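Local coordinates for protein D-ribose pyranase (Bacillus subtilis, PDB 1OGD) that probably catalyses the interconversion of the beta-pyranose and beta-furanose forms of D-ribose, working as a homodecamer built from two pentamers, at residues 25-30 with 120-125. Numbering follows the deposited sequence.
With RIP (beta-D-ribopyranose), chain G.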
ATOM      1  N   VAL A  25       9.988  17.652 -17.055  1.00 26.80           N
ATOM      2  CA  VAL A  25       9.323  18.842 -17.558  1.00 26.63           C
ATOM      3  C   VAL A  25       9.405  19.991 -16.565  1.00 26.94           C
ATOM      4  O   VAL A  25       9.272  19.784 -15.361  1.00 28.74           O
ATOM      5  CB  VAL A  25       7.822  18.545 -17.847  1.00 26.51           C
ATOM      6  CG1 VAL A  25       7.132  19.784 -18.421  1.00 25.28           C
ATOM      7  CG2 VAL A  25       7.698  17.372 -18.810  1.00 24.66           C
ATOM      8  N   ILE A  26       9.658  21.195 -17.071  1.00 25.33           N
ATOM      9  CA  ILE A  26       9.681  22.387 -16.232  1.00 25.45           C
ATOM     10  C   ILE A  26       8.437  23.097 -16.727  1.00 25.76           C
ATOM     11  O   ILE A  26       8.299  23.350 -17.923  1.00 25.76           O
ATOM     12  CB  ILE A  26      10.917  23.267 -16.486  1.00 27.04           C
ATOM     13  CG1 ILE A  26      12.187  22.496 -16.114  1.00 28.69           C
ATOM     14  CG2 ILE A  26      10.829  24.525 -15.632  1.00 24.90           C
ATOM     15  CD1 ILE A  26      13.475  23.196 -16.520  1.00 32.58           C
ATOM     16  N   ALA A  27       7.522  23.414 -15.823  1.00 26.52           N
ATOM     17  CA  ALA A  27       6.270  24.021 -16.248  1.00 25.94           C
ATOM     18  C   ALA A  27       5.896  25.316 -15.570  1.00 26.06           C
ATOM     19  O   ALA A  27       6.387  25.626 -14.486  1.00 26.14           O
ATOM     20  CB  ALA A  27       5.138  23.010 -16.048  1.00 25.65           C
ATOM     21  N   ASP A  28       5.021  26.077 -16.225  1.00 26.55           N
ATOM     22  CA  ASP A  28       4.520  27.306 -15.635  1.00 26.82           C
ATOM     23  C   ASP A  28       3.386  26.860 -14.713  1.00 27.58           C
ATOM     24  O   ASP A  28       3.074  25.665 -14.651  1.00 26.60           O
ATOM     25  CB  ASP A  28       4.038  28.297 -16.713  1.00 29.52           C
ATOM     26  CG  ASP A  28       2.954  27.728 -17.628  1.00 28.53           C
ATOM     27  OD1 ASP A  28       3.058  27.969 -18.852  1.00 26.55           O
ATOM     28  OD2 ASP A  28       2.002  27.073 -17.145  1.00 26.18           O
ATOM     29  N   ALA A  29       2.783  27.799 -13.994  1.00 26.46           N
ATOM     30  CA  ALA A  29       1.724  27.471 -13.049  1.00 25.66           C
ATOM     31  C   ALA A  29       0.422  26.913 -13.631  1.00 25.41           C
ATOM     32  O   ALA A  29      -0.440  26.438 -12.881  1.00 25.47           O
ATOM     33  CB  ALA A  29       1.419  28.690 -12.186  1.00 23.38           C
ATOM     34  N   GLY A  30       0.277  26.942 -14.950  1.00 23.85           N
ATOM     35  CA  GLY A  30      -0.961  26.465 -15.533  1.00 24.77           C
ATOM     36  C   GLY A  30      -0.949  25.127 -16.240  1.00 25.06           C
ATOM     37  O   GLY A  30      -2.008  24.555 -16.471  1.00 26.37           O
ATOM     38  N   TYR A 120       2.883  29.728 -22.128  1.00 34.03           N
ATOM     39  CA  TYR A 120       3.759  28.701 -22.680  1.00 32.87           C
ATOM     40  C   TYR A 120       5.196  28.650 -22.168  1.00 31.06           C
ATOM     41  O   TYR A 120       6.120  28.308 -22.911  1.00 30.89           O
ATOM     42  CB  TYR A 120       3.752  28.798 -24.206  1.00 35.80           C
ATOM     43  CG  TYR A 120       2.354  28.863 -24.780  1.00 37.76           C
ATOM     44  CD1 TYR A 120       1.700  30.087 -24.937  1.00 38.52           C
ATOM     45  CD2 TYR A 120       1.664  27.696 -25.119  1.00 38.30           C
ATOM     46  CE1 TYR A 120       0.390  30.144 -25.416  1.00 39.46           C
ATOM     47  CE2 TYR A 120       0.359  27.742 -25.595  1.00 38.11           C
ATOM     48  CZ  TYR A 120      -0.272  28.969 -25.741  1.00 39.82           C
ATOM     49  OH  TYR A 120      -1.565  29.018 -26.209  1.00 41.58           O
ATOM     50  N   ALA A 121       5.383  28.984 -20.898  1.00 27.83           N
ATOM     51  CA  ALA A 121       6.707  28.928 -20.305  1.00 28.51           C
ATOM     52  C   ALA A 121       6.903  27.502 -19.787  1.00 27.55           C
ATOM     53  O   ALA A 121       6.926  27.275 -18.580  1.00 25.93           O
ATOM     54  CB  ALA A 121       6.819  29.923 -19.159  1.00 26.25           C
ATOM     55  N   ASN A 122       7.015  26.550 -20.716  1.00 28.51           N
ATOM     56  CA  ASN A 122       7.217  25.142 -20.380  1.00 28.86           C
ATOM     57  C   ASN A 122       8.243  24.526 -21.321  1.00 29.47           C
ATOM     58  O   ASN A 122       8.346  24.916 -22.481  1.00 31.02           O
ATOM     59  CB  ASN A 122       5.928  24.316 -20.541  1.00 28.32           C
ATOM     60  CG  ASN A 122       4.711  24.973 -19.923  1.00 30.26           C
ATOM     61  OD1 ASN A 122       3.887  25.555 -20.632  1.00 32.25           O
ATOM     62  ND2 ASN A 122       4.586  24.883 -18.605  1.00 28.72           N
ATOM     63  N   CYS A 123       8.999  23.555 -20.830  1.00 29.49           N
ATOM     64  CA  CYS A 123       9.954  22.870 -21.687  1.00 30.44           C
ATOM     65  C   CYS A 123      10.293  21.497 -21.136  1.00 28.86           C
ATOM     66  O   CYS A 123      10.208  21.254 -19.933  1.00 29.59           O
ATOM     67  CB  CYS A 123      11.237  23.690 -21.862  1.00 29.88           C
ATOM     68  SG  CYS A 123      12.311  23.722 -20.433  1.00 32.07           S
ATOM     69  N   ILE A 124      10.664  20.602 -22.040  1.00 29.07           N
ATOM     70  CA  ILE A 124      11.050  19.251 -21.683  1.00 30.13           C
ATOM     71  C   ILE A 124      12.554  19.130 -21.891  1.00 31.22           C
ATOM     72  O   ILE A 124      13.070  19.486 -22.957  1.00 30.83           O
ATOM     73  CB  ILE A 124      10.348  18.210 -22.583  1.00 30.13           C
ATOM     74  CG1 ILE A 124       8.863  18.129 -22.222  1.00 31.16           C
ATOM     75  CG2 ILE A 124      11.022  16.850 -22.442  1.00 30.20           C
ATOM     76  CD1 ILE A 124       8.055  17.244 -23.160  1.00 32.49           C
ATOM     77  N   LEU A 125      13.257  18.654 -20.870  1.00 30.21           N
ATOM     78  CA  LEU A 125      14.698  18.462 -20.980  1.00 29.37           C
ATOM     79  C   LEU A 125      14.937  16.971 -21.156  1.00 29.45           C
ATOM     80  O   LEU A 125      14.497  16.166 -20.332  1.00 29.23           O
ATOM     81  CB  LEU A 125      15.417  18.952 -19.721  1.00 28.83           C
ATOM     82  CG  LEU A 125      15.209  20.409 -19.309  1.00 30.27           C
ATOM     83  CD1 LEU A 125      16.033  20.704 -18.066  1.00 29.05           C
ATOM     84  CD2 LEU A 125      15.606  21.332 -20.451  1.00 31.95           C
TER
HETATM   85  C1  RIP G1134      -1.446  25.705 -20.024  1.00 39.76           C
HETATM   86  C2  RIP G1134      -0.100  26.341 -19.788  1.00 37.21           C
HETATM   87  C3  RIP G1134       0.320  27.116 -21.027  1.00 39.24           C
HETATM   88  C4  RIP G1134      -0.710  28.134 -21.499  1.00 39.61           C
HETATM   89  C5  RIP G1134      -2.027  27.394 -21.706  1.00 40.55           C
HETATM   90  O1  RIP G1134      -1.362  24.653 -20.964  1.00 41.81           O
HETATM   91  O2  RIP G1134      -0.219  27.191 -18.667  1.00 35.15           O
HETATM   92  O3  RIP G1134       1.562  27.738 -20.816  1.00 38.13           O
HETATM   93  O4  RIP G1134      -0.913  29.145 -20.531  1.00 40.64           O
HETATM   94  O5  RIP G1134      -2.429  26.642 -20.540  1.00 39.91           O
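CD1 of I26 touches two residues of the neighbouring strand, lying 3.9 Å from CD1 of L125 and resting against SG of C123. On the reverse face of the sheet V25 and I124 meet through branches that slant across each other, CG2 of V25 touching CG1 of I124. Helix 51-61 covers the I26 and C123 side, whereas I124 packs on helix 98-104. Between these layers the antiparallel strands are joined by two backbone hydrogen bonds of the pair I26 and C123, the one from I26 N to C123 O being almost straight (174°, 2.9 Å).

Beyond the I26 and C123 pair the contact runs into the sugar pocket, and illustrates how paired strands can form a ligand site. The CG of D28 stands between its backbone N and carbonyl carbon (chi1 57°), which directs the carboxylate to the sugar. There D28 OD1 takes a very short bond of 2.5 Å from O3 of beta-D-ribopyranose, and D28 OD2 accepts from O2 of the sugar at 2.7 Å. G30 N closes an Asx turn on D28 OD2 from the anti side, 22° out of the carboxylate plane, while A121 N adds a weak bond to D28 OD1. From the other loop Y120 N gives O3 of the sugar a second, weak bond, and C4 of the sugar sits over the centre of the Y120 ring. H98 and H20 of the second subunit also hydrogen-bond the ribose.

Were D28 an alanine, O2 and O3 of the sugar would probably each lose a carboxylate acceptor, and the N-H of G30 its Asx-turn partner. The chemistry thus implies recognition by a two-pronged carboxylate, whose rotation is probably steadied mainly by the G30 N-H, with slight help from A121.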